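Local atomic coordinates of putative transcription antitermination protein nusG (Methanocaldococcus jannaschii, PDB entry 3LPE), a protein that stimulates transcription elongation as Spt5, the partner of Spt4, by engaging RNA polymerase through its NGN domain, the part present here. Residues A[22-30]-A[43-53]; A[11-21]-A[72-83]. All coordinates share one frame; numbering follows the deposited sequence.

Contact 1 (A[22-30]-A[43-53]); sequences EKNIAGLMA and ILASESLKGYV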
ATOM      1  N   GLU A  22       5.810   8.816  -3.653  1.00 23.60           N
ATOM      2  CA  GLU A  22       5.431   7.423  -3.464  1.00 29.34           C
ATOM      3  C   GLU A  22       3.995   7.274  -2.962  1.00 26.26           C
ATOM      4  O   GLU A  22       3.192   6.562  -3.555  1.00 23.87           O
ATOM      5  CB  GLU A  22       6.403   6.731  -2.516  1.00 19.78           C
ATOM      6  CG  GLU A  22       7.867   6.804  -2.984  1.00 25.97           C
ATOM      7  CD  GLU A  22       8.583   8.064  -2.528  1.00 28.32           C
ATOM      8  OE1 GLU A  22       7.942   8.972  -1.951  1.00 23.77           O
ATOM      9  OE2 GLU A  22       9.813   8.126  -2.728  1.00 26.30           O
ATOM     10  N   LYS A  23       3.685   7.940  -1.867  1.00 22.24           N
ATOM     11  CA  LYS A  23       2.333   7.873  -1.296  1.00 32.28           C
ATOM     12  C   LYS A  23       1.296   8.451  -2.248  1.00 35.56           C
ATOM     13  O   LYS A  23       0.206   7.899  -2.385  1.00 28.59           O
ATOM     14  CB  LYS A  23       2.272   8.611   0.044  1.00 34.84           C
ATOM     15  CG  LYS A  23       2.876   7.842   1.209  1.00 32.19           C
ATOM     16  CD  LYS A  23       2.964   8.753   2.430  1.00 35.97           C
ATOM     17  CE  LYS A  23       3.584   8.071   3.614  1.00 55.90           C
ATOM     18  NZ  LYS A  23       3.600   8.995   4.781  1.00 63.86           N
ATOM     19  N   ASN A  24       1.635   9.560  -2.908  1.00 29.26           N
ATOM     20  CA  ASN A  24       0.734  10.154  -3.888  1.00 26.50           C
ATOM     21  C   ASN A  24       0.372   9.144  -4.950  1.00 25.27           C
ATOM     22  O   ASN A  24      -0.797   8.969  -5.281  1.00 24.15           O
ATOM     23  CB  ASN A  24       1.349  11.406  -4.564  1.00 25.94           C
ATOM     24  CG  ASN A  24       1.375  12.625  -3.647  1.00 47.84           C
ATOM     25  OD1 ASN A  24       0.733  12.648  -2.603  1.00 42.77           O
ATOM     26  ND2 ASN A  24       2.121  13.652  -4.051  1.00 50.29           N
ATOM     27  N   ILE A  25       1.378   8.453  -5.479  1.00 20.46           N
ATOM     28  CA  ILE A  25       1.126   7.494  -6.541  1.00 24.64           C
ATOM     29  C   ILE A  25       0.344   6.249  -6.039  1.00 22.22           C
ATOM     30  O   ILE A  25      -0.516   5.733  -6.732  1.00 21.13           O
ATOM     31  CB  ILE A  25       2.426   7.111  -7.257  1.00 27.86           C
ATOM     32  CG1 ILE A  25       2.796   8.232  -8.226  1.00 29.10           C
ATOM     33  CG2 ILE A  25       2.251   5.818  -8.034  1.00 19.62           C
ATOM     34  CD1 ILE A  25       4.265   8.351  -8.439  1.00 33.98           C
ATOM     35  N   ALA A  26       0.649   5.801  -4.834  1.00 21.09           N
ATOM     36  CA  ALA A  26      -0.100   4.694  -4.226  1.00 19.28           C
ATOM     37  C   ALA A  26      -1.594   5.048  -4.184  1.00 24.92           C
ATOM     38  O   ALA A  26      -2.427   4.197  -4.443  1.00 25.15           O
ATOM     39  CB  ALA A  26       0.399   4.433  -2.832  1.00 19.05           C
ATOM     40  N   GLY A  27      -1.905   6.294  -3.838  1.00 24.51           N
ATOM     41  CA  GLY A  27      -3.278   6.782  -3.794  1.00 37.76           C
ATOM     42  C   GLY A  27      -3.992   6.781  -5.138  1.00 40.45           C
ATOM     43  O   GLY A  27      -5.125   6.313  -5.255  1.00 29.75           O
ATOM     44  N   LEU A  28      -3.331   7.319  -6.159  1.00 29.12           N
ATOM     45  CA  LEU A  28      -3.834   7.274  -7.526  1.00 29.11           C
ATOM     46  C   LEU A  28      -4.012   5.844  -8.008  1.00 27.98           C
ATOM     47  O   LEU A  28      -4.969   5.521  -8.714  1.00 31.22           O
ATOM     48  CB  LEU A  28      -2.873   8.004  -8.476  1.00 28.27           C
ATOM     49  CG  LEU A  28      -2.690   9.486  -8.165  1.00 40.39           C
ATOM     50  CD1 LEU A  28      -1.625  10.085  -9.097  1.00 42.30           C
ATOM     51  CD2 LEU A  28      -4.023  10.234  -8.287  1.00 34.04           C
ATOM     52  N   MET A  29      -3.080   4.986  -7.641  1.00 25.49           N
ATOM     53  CA  MET A  29      -3.151   3.591  -8.047  1.00 20.92           C
ATOM     54  C   MET A  29      -4.397   2.928  -7.461  1.00 27.52           C
ATOM     55  O   MET A  29      -5.115   2.210  -8.148  1.00 28.65           O
ATOM     56  CB  MET A  29      -1.918   2.836  -7.563  1.00 23.42           C
ATOM     57  CG  MET A  29      -0.700   2.998  -8.460  1.00 25.11           C
ATOM     58  SD  MET A  29       0.719   2.327  -7.618  1.00 25.61           S
ATOM     59  CE  MET A  29       1.839   1.998  -8.979  1.00 27.96           C
ATOM     60  N   ALA A  30      -4.632   3.147  -6.181  1.00 25.91           N
ATOM     61  CA  ALA A  30      -5.759   2.469  -5.517  1.00 34.01           C
ATOM     62  C   ALA A  30      -7.079   2.894  -6.163  1.00 33.05           C
ATOM     63  O   ALA A  30      -7.952   2.076  -6.429  1.00 35.81           O
ATOM     64  CB  ALA A  30      -5.770   2.774  -4.030  1.00 23.34           C
ATOM     65  N   ILE A  43      -1.027  -2.184  -2.138  1.00 20.74           N
ATOM     66  CA  ILE A  43      -0.034  -1.242  -2.632  1.00 27.36           C
ATOM     67  C   ILE A  43       0.737  -0.782  -1.413  1.00 24.62           C
ATOM     68  O   ILE A  43       0.151  -0.430  -0.397  1.00 23.11           O
ATOM     69  CB  ILE A  43      -0.693  -0.034  -3.314  1.00 30.30           C
ATOM     70  CG1 ILE A  43      -1.571  -0.488  -4.480  1.00 27.70           C
ATOM     71  CG2 ILE A  43       0.362   0.918  -3.896  1.00 24.00           C
ATOM     72  CD1 ILE A  43      -2.627   0.535  -4.827  1.00 36.51           C
ATOM     73  N   LEU A  44       2.061  -0.833  -1.484  1.00 24.86           N
ATOM     74  CA  LEU A  44       2.852  -0.545  -0.292  1.00 20.77           C
ATOM     75  C   LEU A  44       3.909   0.520  -0.602  1.00 25.92           C
ATOM     76  O   LEU A  44       4.702   0.362  -1.546  1.00 21.91           O
ATOM     77  CB  LEU A  44       3.520  -1.840   0.210  1.00 23.41           C
ATOM     78  CG  LEU A  44       4.640  -1.693   1.229  1.00 30.11           C
ATOM     79  CD1 LEU A  44       4.055  -1.464   2.578  1.00 30.41           C
ATOM     80  CD2 LEU A  44       5.525  -2.916   1.233  1.00 41.05           C
ATOM     81  N   ALA A  45       3.899   1.597   0.176  1.00 22.09           N
ATOM     82  CA  ALA A  45       4.873   2.667   0.032  1.00 27.58           C
ATOM     83  C   ALA A  45       5.612   2.816   1.341  1.00 29.87           C
ATOM     84  O   ALA A  45       5.068   3.352   2.298  1.00 25.85           O
ATOM     85  CB  ALA A  45       4.197   3.984  -0.367  1.00 23.93           C
ATOM     86  N   SER A  46       6.842   2.313   1.382  1.00 37.12           N
ATOM     87  CA  SER A  46       7.676   2.346   2.583  1.00 34.88           C
ATOM     88  C   SER A  46       8.648   3.516   2.546  1.00 41.42           C
ATOM     89  O   SER A  46       9.259   3.779   1.503  1.00 34.27           O
ATOM     90  CB  SER A  46       8.481   1.049   2.677  1.00 29.95           C
ATOM     91  OG  SER A  46       9.523   1.169   3.629  1.00 40.17           O
ATOM     92  N   GLU A  47       8.807   4.192   3.681  1.00 39.33           N
ATOM     93  CA  GLU A  47       9.731   5.313   3.792  1.00 48.51           C
ATOM     94  C   GLU A  47      11.157   4.844   3.573  1.00 41.84           C
ATOM     95  O   GLU A  47      12.028   5.631   3.235  1.00 47.23           O
ATOM     96  CB  GLU A  47       9.616   5.989   5.161  1.00 51.02           C
ATOM     97  CG  GLU A  47       8.372   6.832   5.321  1.00 62.98           C
ATOM     98  CD  GLU A  47       8.263   7.905   4.258  1.00 77.69           C
ATOM     99  OE1 GLU A  47       7.143   8.141   3.753  1.00 86.40           O
ATOM    100  OE2 GLU A  47       9.301   8.511   3.920  1.00 82.10           O
ATOM    101  N   SER A  48      11.401   3.556   3.767  1.00 40.86           N
ATOM    102  CA  SER A  48      12.758   3.055   3.654  1.00 44.23           C
ATOM    103  C   SER A  48      13.013   2.615   2.215  1.00 44.28           C
ATOM    104  O   SER A  48      14.059   2.051   1.886  1.00 43.55           O
ATOM    105  CB  SER A  48      12.998   1.923   4.659  1.00 38.66           C
ATOM    106  OG  SER A  48      12.516   0.707   4.142  1.00 52.86           O
ATOM    107  N   LEU A  49      12.055   2.909   1.349  1.00 29.84           N
ATOM    108  CA  LEU A  49      12.176   2.547  -0.057  1.00 37.90           C
ATOM    109  C   LEU A  49      11.772   3.701  -0.960  1.00 33.95           C
ATOM    110  O   LEU A  49      10.713   3.675  -1.579  1.00 27.19           O
ATOM    111  CB  LEU A  49      11.316   1.327  -0.369  1.00 26.32           C
ATOM    112  CG  LEU A  49      11.483   0.769  -1.775  1.00 37.62           C
ATOM    113  CD1 LEU A  49      12.960   0.527  -2.045  1.00 42.95           C
ATOM    114  CD2 LEU A  49      10.678  -0.515  -1.939  1.00 47.19           C
ATOM    115  N   LYS A  50      12.620   4.718  -1.037  1.00 27.81           N
ATOM    116  CA  LYS A  50      12.263   5.920  -1.783  1.00 40.84           C
ATOM    117  C   LYS A  50      12.328   5.693  -3.294  1.00 31.87           C
ATOM    118  O   LYS A  50      13.231   5.017  -3.792  1.00 29.69           O
ATOM    119  CB  LYS A  50      13.173   7.064  -1.383  1.00 40.36           C
ATOM    120  CG  LYS A  50      13.417   7.144   0.108  1.00 53.02           C
ATOM    121  CD  LYS A  50      14.743   7.837   0.389  1.00 67.26           C
ATOM    122  CE  LYS A  50      15.384   7.332   1.680  1.00 77.13           C
ATOM    123  NZ  LYS A  50      16.858   7.588   1.704  1.00 70.55           N
ATOM    124  N   GLY A  51      11.373   6.262  -4.016  1.00 25.09           N
ATOM    125  CA  GLY A  51      11.324   6.142  -5.464  1.00 24.26           C
ATOM    126  C   GLY A  51      10.650   4.897  -5.992  1.00 24.63           C
ATOM    127  O   GLY A  51      10.669   4.649  -7.204  1.00 26.57           O
ATOM    128  N   TYR A  52      10.040   4.119  -5.102  1.00 22.82           N
ATOM    129  CA  TYR A  52       9.349   2.893  -5.519  1.00 21.80           C
ATOM    130  C   TYR A  52       8.076   2.642  -4.732  1.00 22.93           C
ATOM    131  O   TYR A  52       7.980   2.973  -3.565  1.00 24.04           O
ATOM    132  CB  TYR A  52      10.256   1.672  -5.349  1.00 22.75           C
ATOM    133  CG  TYR A  52      11.465   1.765  -6.222  1.00 29.58           C
ATOM    134  CD1 TYR A  52      12.603   2.425  -5.784  1.00 31.51           C
ATOM    135  CD2 TYR A  52      11.450   1.248  -7.506  1.00 24.80           C
ATOM    136  CE1 TYR A  52      13.716   2.550  -6.594  1.00 31.27           C
ATOM    137  CE2 TYR A  52      12.562   1.377  -8.332  1.00 23.92           C
ATOM    138  CZ  TYR A  52      13.681   2.024  -7.863  1.00 32.31           C
ATOM    139  OH  TYR A  52      14.776   2.151  -8.672  1.00 33.10           O
ATOM    140  N   VAL A  53       7.113   2.047  -5.403  1.00 19.55           N
ATOM    141  CA  VAL A  53       5.884   1.598  -4.758  1.00 25.33           C
ATOM    142  C   VAL A  53       5.754   0.120  -5.112  1.00 31.39           C
ATOM    143  O   VAL A  53       6.035  -0.286  -6.252  1.00 25.71           O
ATOM    144  CB  VAL A  53       4.665   2.410  -5.259  1.00 19.02           C
ATOM    145  CG1 VAL A  53       3.375   1.845  -4.718  1.00 39.10           C
ATOM    146  CG2 VAL A  53       4.803   3.872  -4.825  1.00 27.84           C
TER

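Contact 2 (A[11-21]-A[72-83]); sequences MIFAVRTMVGQ and RVRGIVPGTIAI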
ATOM      1  N   MET A  11       2.073 -12.769  -7.103  1.00 39.02           N
ATOM      2  CA  MET A  11       2.931 -11.714  -7.700  1.00 25.84           C
ATOM      3  C   MET A  11       2.931 -10.330  -7.042  1.00 40.67           C
ATOM      4  O   MET A  11       1.876  -9.729  -6.767  1.00 31.56           O
ATOM      5  CB  MET A  11       2.667 -11.606  -9.201  1.00 26.40           C
ATOM      6  CG  MET A  11       2.933 -12.914  -9.918  1.00 33.18           C
ATOM      7  SD  MET A  11       2.900 -12.761 -11.710  1.00 46.24           S
ATOM      8  CE  MET A  11       1.522 -13.813 -12.115  1.00 80.66           C
ATOM      9  N   ILE A  12       4.143  -9.830  -6.796  1.00 28.84           N
ATOM     10  CA  ILE A  12       4.328  -8.472  -6.325  1.00 22.79           C
ATOM     11  C   ILE A  12       5.383  -7.806  -7.207  1.00 31.16           C
ATOM     12  O   ILE A  12       6.397  -8.410  -7.508  1.00 25.59           O
ATOM     13  CB  ILE A  12       4.821  -8.448  -4.880  1.00 24.32           C
ATOM     14  CG1 ILE A  12       3.807  -9.152  -3.966  1.00 26.04           C
ATOM     15  CG2 ILE A  12       4.983  -7.020  -4.413  1.00 24.74           C
ATOM     16  CD1 ILE A  12       4.412  -9.600  -2.666  1.00 28.40           C
ATOM     17  N   PHE A  13       5.131  -6.567  -7.618  1.00 23.62           N
ATOM     18  CA  PHE A  13       6.076  -5.856  -8.497  1.00 27.52           C
ATOM     19  C   PHE A  13       6.480  -4.531  -7.871  1.00 24.47           C
ATOM     20  O   PHE A  13       5.685  -3.901  -7.164  1.00 23.74           O
ATOM     21  CB  PHE A  13       5.436  -5.592  -9.867  1.00 24.03           C
ATOM     22  CG  PHE A  13       5.197  -6.847 -10.662  1.00 34.44           C
ATOM     23  CD1 PHE A  13       6.227  -7.433 -11.376  1.00 36.64           C
ATOM     24  CD2 PHE A  13       3.954  -7.469 -10.653  1.00 45.45           C
ATOM     25  CE1 PHE A  13       6.022  -8.611 -12.096  1.00 40.93           C
ATOM     26  CE2 PHE A  13       3.739  -8.637 -11.378  1.00 40.61           C
ATOM     27  CZ  PHE A  13       4.773  -9.204 -12.093  1.00 34.83           C
ATOM     28  N   ALA A  14       7.715  -4.117  -8.127  1.00 28.00           N
ATOM     29  CA  ALA A  14       8.156  -2.778  -7.748  1.00 22.69           C
ATOM     30  C   ALA A  14       7.938  -1.833  -8.932  1.00 20.84           C
ATOM     31  O   ALA A  14       8.381  -2.116 -10.041  1.00 26.71           O
ATOM     32  CB  ALA A  14       9.633  -2.804  -7.299  1.00 20.05           C
ATOM     33  N   VAL A  15       7.197  -0.752  -8.698  1.00 22.37           N
ATOM     34  CA  VAL A  15       6.932   0.269  -9.701  1.00 21.57           C
ATOM     35  C   VAL A  15       7.812   1.479  -9.341  1.00 25.67           C
ATOM     36  O   VAL A  15       7.765   1.968  -8.223  1.00 22.72           O
ATOM     37  CB  VAL A  15       5.450   0.687  -9.683  1.00 28.29           C
ATOM     38  CG1 VAL A  15       5.218   1.921 -10.555  1.00 23.91           C
ATOM     39  CG2 VAL A  15       4.593  -0.467 -10.143  1.00 20.94           C
ATOM     40  N   ARG A  16       8.628   1.933 -10.280  1.00 27.43           N
ATOM     41  CA  ARG A  16       9.519   3.057  -9.988  1.00 27.16           C
ATOM     42  C   ARG A  16       8.780   4.377 -10.119  1.00 19.07           C
ATOM     43  O   ARG A  16       8.082   4.614 -11.079  1.00 18.96           O
ATOM     44  CB  ARG A  16      10.742   3.038 -10.894  1.00 29.96           C
ATOM     45  CG  ARG A  16      11.712   4.181 -10.581  1.00 26.96           C
ATOM     46  CD  ARG A  16      12.986   4.132 -11.409  1.00 27.90           C
ATOM     47  NE  ARG A  16      13.838   5.275 -11.052  1.00 29.55           N
ATOM     48  CZ  ARG A  16      14.886   5.691 -11.760  1.00 27.55           C
ATOM     49  NH1 ARG A  16      15.217   5.066 -12.878  1.00 23.72           N
ATOM     50  NH2 ARG A  16      15.579   6.750 -11.359  1.00 23.79           N
ATOM     51  N   THR A  17       8.945   5.262  -9.142  1.00 18.15           N
ATOM     52  CA  THR A  17       8.284   6.541  -9.219  1.00 20.47           C
ATOM     53  C   THR A  17       9.305   7.620  -8.985  1.00 22.18           C
ATOM     54  O   THR A  17      10.451   7.322  -8.648  1.00 22.89           O
ATOM     55  CB  THR A  17       7.204   6.675  -8.126  1.00 25.89           C
ATOM     56  OG1 THR A  17       7.831   6.937  -6.862  1.00 25.06           O
ATOM     57  CG2 THR A  17       6.337   5.362  -8.041  1.00 29.75           C
ATOM     58  N   MET A  18       8.873   8.872  -9.114  1.00 28.94           N
ATOM     59  CA  MET A  18       9.668   9.984  -8.637  1.00 27.86           C
ATOM     60  C   MET A  18       9.801   9.951  -7.131  1.00 30.85           C
ATOM     61  O   MET A  18       8.856   9.637  -6.391  1.00 23.19           O
ATOM     62  CB  MET A  18       9.079  11.320  -9.094  1.00 25.44           C
ATOM     63  CG  MET A  18       9.075  11.429 -10.611  1.00 34.86           C
ATOM     64  SD  MET A  18       8.424  13.003 -11.090  1.00 35.47           S
ATOM     65  CE  MET A  18       9.886  14.021 -10.806  1.00 52.31           C
ATOM     66  N   VAL A  19      10.994  10.289  -6.672  1.00 22.02           N
ATOM     67  CA  VAL A  19      11.280  10.304  -5.248  1.00 23.70           C
ATOM     68  C   VAL A  19      10.394  11.321  -4.572  1.00 30.78           C
ATOM     69  O   VAL A  19      10.294  12.460  -5.015  1.00 30.13           O
ATOM     70  CB  VAL A  19      12.782  10.589  -4.978  1.00 32.38           C
ATOM     71  CG1 VAL A  19      13.030  10.871  -3.508  1.00 27.01           C
ATOM     72  CG2 VAL A  19      13.627   9.410  -5.459  1.00 35.50           C
ATOM     73  N   GLY A  20       9.730  10.905  -3.496  1.00 26.64           N
ATOM     74  CA  GLY A  20       8.858  11.820  -2.788  1.00 27.30           C
ATOM     75  C   GLY A  20       7.405  11.770  -3.239  1.00 31.96           C
ATOM     76  O   GLY A  20       6.528  12.325  -2.571  1.00 30.44           O
ATOM     77  N   GLN A  21       7.137  11.095  -4.353  1.00 25.94           N
ATOM     78  CA  GLN A  21       5.781  10.946  -4.849  1.00 30.23           C
ATOM     79  C   GLN A  21       5.178   9.562  -4.536  1.00 31.12           C
ATOM     80  O   GLN A  21       4.154   9.184  -5.100  1.00 25.97           O
ATOM     81  CB  GLN A  21       5.746  11.158  -6.369  1.00 22.01           C
ATOM     82  CG  GLN A  21       6.127  12.573  -6.787  1.00 35.28           C
ATOM     83  CD  GLN A  21       5.134  13.586  -6.302  1.00 44.24           C
ATOM     84  OE1 GLN A  21       3.931  13.409  -6.480  1.00 38.62           O
ATOM     85  NE2 GLN A  21       5.621  14.659  -5.682  1.00 37.14           N
ATOM     86  N   ARG A  72       4.440  10.637 -13.430  1.00 26.63           N
ATOM     87  CA  ARG A  72       5.446  10.519 -12.384  1.00 23.60           C
ATOM     88  C   ARG A  72       5.804   9.067 -12.067  1.00 22.74           C
ATOM     89  O   ARG A  72       6.490   8.768 -11.095  1.00 22.01           O
ATOM     90  CB  ARG A  72       5.024  11.296 -11.136  1.00 29.52           C
ATOM     91  CG  ARG A  72       4.675  12.758 -11.417  1.00 30.98           C
ATOM     92  CD  ARG A  72       4.172  13.481 -10.157  1.00 34.63           C
ATOM     93  NE  ARG A  72       3.696  14.826 -10.469  1.00 34.82           N
ATOM     94  CZ  ARG A  72       3.181  15.672  -9.583  1.00 52.85           C
ATOM     95  NH1 ARG A  72       3.065  15.319  -8.310  1.00 51.81           N
ATOM     96  NH2 ARG A  72       2.780  16.874  -9.973  1.00 55.08           N
ATOM     97  N   VAL A  73       5.364   8.179 -12.937  1.00 28.45           N
ATOM     98  CA  VAL A  73       5.777   6.781 -12.883  1.00 23.48           C
ATOM     99  C   VAL A  73       6.735   6.489 -14.047  1.00 17.83           C
ATOM    100  O   VAL A  73       6.446   6.809 -15.194  1.00 28.77           O
ATOM    101  CB  VAL A  73       4.562   5.846 -12.953  1.00 30.93           C
ATOM    102  CG1 VAL A  73       5.013   4.418 -13.098  1.00 20.12           C
ATOM    103  CG2 VAL A  73       3.710   6.026 -11.693  1.00 28.44           C
ATOM    104  N   ARG A  74       7.860   5.868 -13.739  1.00 18.76           N
ATOM    105  CA  ARG A  74       8.897   5.580 -14.763  1.00 17.29           C
ATOM    106  C   ARG A  74       8.768   4.204 -15.385  1.00 29.76           C
ATOM    107  O   ARG A  74       9.160   3.996 -16.538  1.00 25.12           O
ATOM    108  CB  ARG A  74      10.287   5.708 -14.152  1.00 22.99           C
ATOM    109  CG  ARG A  74      11.435   5.584 -15.174  1.00 22.24           C
ATOM    110  CD  ARG A  74      11.271   6.625 -16.296  1.00 25.15           C
ATOM    111  NE  ARG A  74      12.271   6.484 -17.367  1.00 23.62           N
ATOM    112  CZ  ARG A  74      12.167   5.623 -18.382  1.00 34.44           C
ATOM    113  NH1 ARG A  74      11.116   4.807 -18.478  1.00 25.58           N
ATOM    114  NH2 ARG A  74      13.120   5.568 -19.302  1.00 29.14           N
ATOM    115  N   GLY A  75       8.235   3.242 -14.630  1.00 20.22           N
ATOM    116  CA  GLY A  75       8.021   1.924 -15.185  1.00 18.71           C
ATOM    117  C   GLY A  75       8.039   0.844 -14.100  1.00 19.07           C
ATOM    118  O   GLY A  75       7.992   1.149 -12.912  1.00 22.02           O
ATOM    119  N   ILE A  76       8.134  -0.412 -14.523  1.00 19.69           N
ATOM    120  CA  ILE A  76       8.128  -1.551 -13.600  1.00 19.66           C
ATOM    121  C   ILE A  76       9.503  -2.217 -13.555  1.00 21.88           C
ATOM    122  O   ILE A  76      10.135  -2.450 -14.585  1.00 22.98           O
ATOM    123  CB  ILE A  76       7.047  -2.564 -14.020  1.00 25.81           C
ATOM    124  CG1 ILE A  76       5.702  -1.845 -14.188  1.00 26.43           C
ATOM    125  CG2 ILE A  76       6.927  -3.720 -12.988  1.00 27.88           C
ATOM    126  CD1 ILE A  76       4.579  -2.727 -14.757  1.00 26.18           C
ATOM    127  N   VAL A  77       9.997  -2.455 -12.347  1.00 24.48           N
ATOM    128  CA  VAL A  77      11.234  -3.199 -12.145  1.00 26.30           C
ATOM    129  C   VAL A  77      11.033  -4.627 -12.627  1.00 25.50           C
ATOM    130  O   VAL A  77       9.989  -5.223 -12.359  1.00 33.84           O
ATOM    131  CB  VAL A  77      11.626  -3.176 -10.653  1.00 20.95           C
ATOM    132  CG1 VAL A  77      12.803  -4.105 -10.357  1.00 28.20           C
ATOM    133  CG2 VAL A  77      11.953  -1.759 -10.252  1.00 19.92           C
ATOM    134  N   PRO A  78      12.020  -5.184 -13.359  1.00 27.70           N
ATOM    135  CA  PRO A  78      11.884  -6.539 -13.897  1.00 26.41           C
ATOM    136  C   PRO A  78      11.859  -7.584 -12.780  1.00 31.62           C
ATOM    137  O   PRO A  78      12.598  -7.460 -11.798  1.00 31.89           O
ATOM    138  CB  PRO A  78      13.145  -6.720 -14.742  1.00 32.55           C
ATOM    139  CG  PRO A  78      13.670  -5.348 -14.975  1.00 43.47           C
ATOM    140  CD  PRO A  78      13.275  -4.537 -13.792  1.00 31.99           C
ATOM    141  N   GLY A  79      10.988  -8.573 -12.923  1.00 31.33           N
ATOM    142  CA  GLY A  79      10.923  -9.698 -12.005  1.00 28.13           C
ATOM    143  C   GLY A  79      10.027  -9.423 -10.819  1.00 32.13           C
ATOM    144  O   GLY A  79       9.846  -8.280 -10.442  1.00 35.25           O
ATOM    145  N   THR A  80       9.466 -10.476 -10.229  1.00 29.52           N
ATOM    146  CA  THR A  80       8.622 -10.320  -9.060  1.00 27.26           C
ATOM    147  C   THR A  80       9.473 -10.089  -7.817  1.00 28.04           C
ATOM    148  O   THR A  80      10.682 -10.318  -7.822  1.00 26.36           O
ATOM    149  CB  THR A  80       7.729 -11.567  -8.837  1.00 29.88           C
ATOM    150  OG1 THR A  80       8.547 -12.738  -8.879  1.00 34.40           O
ATOM    151  CG2 THR A  80       6.657 -11.676  -9.948  1.00 38.28           C
ATOM    152  N   ILE A  81       8.820  -9.632  -6.754  1.00 27.30           N
ATOM    153  CA  ILE A  81       9.455  -9.485  -5.455  1.00 26.66           C
ATOM    154  C   ILE A  81       8.896 -10.554  -4.525  1.00 33.00           C
ATOM    155  O   ILE A  81       7.677 -10.665  -4.385  1.00 39.17           O
ATOM    156  CB  ILE A  81       9.129  -8.139  -4.835  1.00 24.14           C
ATOM    157  CG1 ILE A  81       9.328  -6.991  -5.855  1.00 31.44           C
ATOM    158  CG2 ILE A  81       9.956  -7.905  -3.570  1.00 37.23           C
ATOM    159  CD1 ILE A  81      10.754  -6.844  -6.352  1.00 34.65           C
ATOM    160  N   ALA A  82       9.774 -11.331  -3.892  1.00 36.58           N
ATOM    161  CA  ALA A  82       9.341 -12.371  -2.944  1.00 37.75           C
ATOM    162  C   ALA A  82       8.793 -11.767  -1.652  1.00 43.13           C
ATOM    163  O   ALA A  82       9.272 -10.736  -1.177  1.00 31.85           O
ATOM    164  CB  ALA A  82      10.479 -13.343  -2.633  1.00 40.08           C
ATOM    165  N   ILE A  83       7.794 -12.425  -1.072  1.00 36.85           N
ATOM    166  CA  ILE A  83       7.144 -11.909   0.130  1.00 34.98           C
ATOM    167  C   ILE A  83       8.146 -11.687   1.270  1.00 41.74           C
ATOM    168  O   ILE A  83       8.027 -10.720   2.033  1.00 36.03           O
ATOM    169  CB  ILE A  83       5.979 -12.830   0.576  1.00 37.55           C
ATOM    170  CG1 ILE A  83       5.143 -12.157   1.665  1.00 51.84           C
ATOM    171  CG2 ILE A  83       6.495 -14.188   1.024  1.00 46.67           C
ATOM    172  CD1 ILE A  83       4.320 -10.963   1.153  1.00 37.53           C
TER
HETATM  173  O   HOH W   1       5.923 -12.070  -5.664  1.00 28.93           O
HETATM  174  O   HOH W   2       9.142  -5.600  -9.915  1.00 30.17           O

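Contact 1 (A[22-30]-A[43-53])
The carboxylate of Glu22 meets the backbone of Gly51 through OE2 alone, whose anti lone pair, on the side turned from OE1, receives the Gly51 N-H (N to OE2 2.8 Å, 162° at the hydrogen). A bend at chi2 (87°) swings the acid toward the turn, where OE2 also accepts from Gly20 N, so two backbone amides grip one oxygen. The side chain of Glu47, which ends in the other carboxylate, crosses the extended Lys23 side chain at roughly a right angle; their salt bridge is long, with NZ 3.8 Å from OE1. Between these polar ends, helix 22-30 lies over a beta hairpin and runs antiparallel to strand 43-45, the axes 8.2 Å apart, as the first helix of the NGN domain resting on its sheet. The type II turn from Leu49 to Tyr52 leads into the second strand, with Gly51 at its third position. Deeper in, Ile43 splits its branches: CG2 lies 3.7 Å from Ala26 CB, while CD1 reaches Met29 CB at 3.6 Å and also touches Ala30. Met29 SD passes Val53 CG1 at 4.0 Å, the two side chains pointing in opposite directions, and Val53 CG2 sits 3.4 Å from the carbonyl O of Glu22. Ile43 to Ala45 pair with an antiparallel strand of the Spt4 chain, whose Trp27 and Leu30 pack on Lys23 and Ala26.

Contact 2 (A[11-21]-A[72-83])
Arg72, extended from CG to NE, spans two residues of 11-21. Its CG lies 3.8 Å from Met18 SD, and NH1 gives a hydrogen bond to Gln21 OE1 (2.8 Å). That oxygen sits in the guanidinium plane, yet NH1 approaches it from 62° above the amide plane, the two flat groups being almost perpendicular (86°). OE1 also accepts from Asn24 in the following helix. The carbonyl of Arg72 takes the Met18 N-H, and the antiparallel pairing begins. Val73 packs CG1 against Val15 CG1 at 3.6 Å, on the face of the sheet that also carries Thr17 and Ile76. Next, Arg74 and Gly75 together stand opposite Arg16, a beta bulge: Arg74 N donates to Arg16 O (2.9 Å), while Gly75 O receives Arg16 N (2.8 Å). Ile76 lays CG2 against the CB of Phe13, and helix 60-67 covers it from beyond. Val77 N then bonds to Ala14 O, its CG2 touching Ala14 CB. From here the chain bows outward, and a water bridges the gap, accepting from Ala14 N and donating to the carbonyls of Val77 and Gly79. Thr80 brings CG2 to Phe13 CZ (3.8 Å), approaching the ring obliquely. Direct pairing resumes at Ile81, whose N donates to Ile12 O (2.8 Å); its carbonyl is joined by a second water, through a weak bond, to Ile12 N. Finally Ile83 CD1 meets Ile12 CD1 at 4.1 Å. Strand 73-76 is thus an outer strand beside the central strand 12-17, as expected for the last strand of the ferredoxin-like beta-alpha-beta-beta-alpha-beta fold of NGN domains.

From the N terminus, the chain runs through strand 12-17, turns at 18-21 and enters helix 22-35, so the first segments of both contacts follow one another directly. Contact 1 closes the shorter loop, as the chain comes back through 43-53 to lie beneath that helix. Contact 2 closes the longer one only after helix 60-67, when 72-83 returns to the first strand; contact 1 lies wholly within this span. The two share the sheet: Gly51 and Val53 pair with Thr17 and Val15, joining the hairpin to the central strand, and Ile25 of the helix packs its CD1 on Thr17 and on the carbonyl of Arg72.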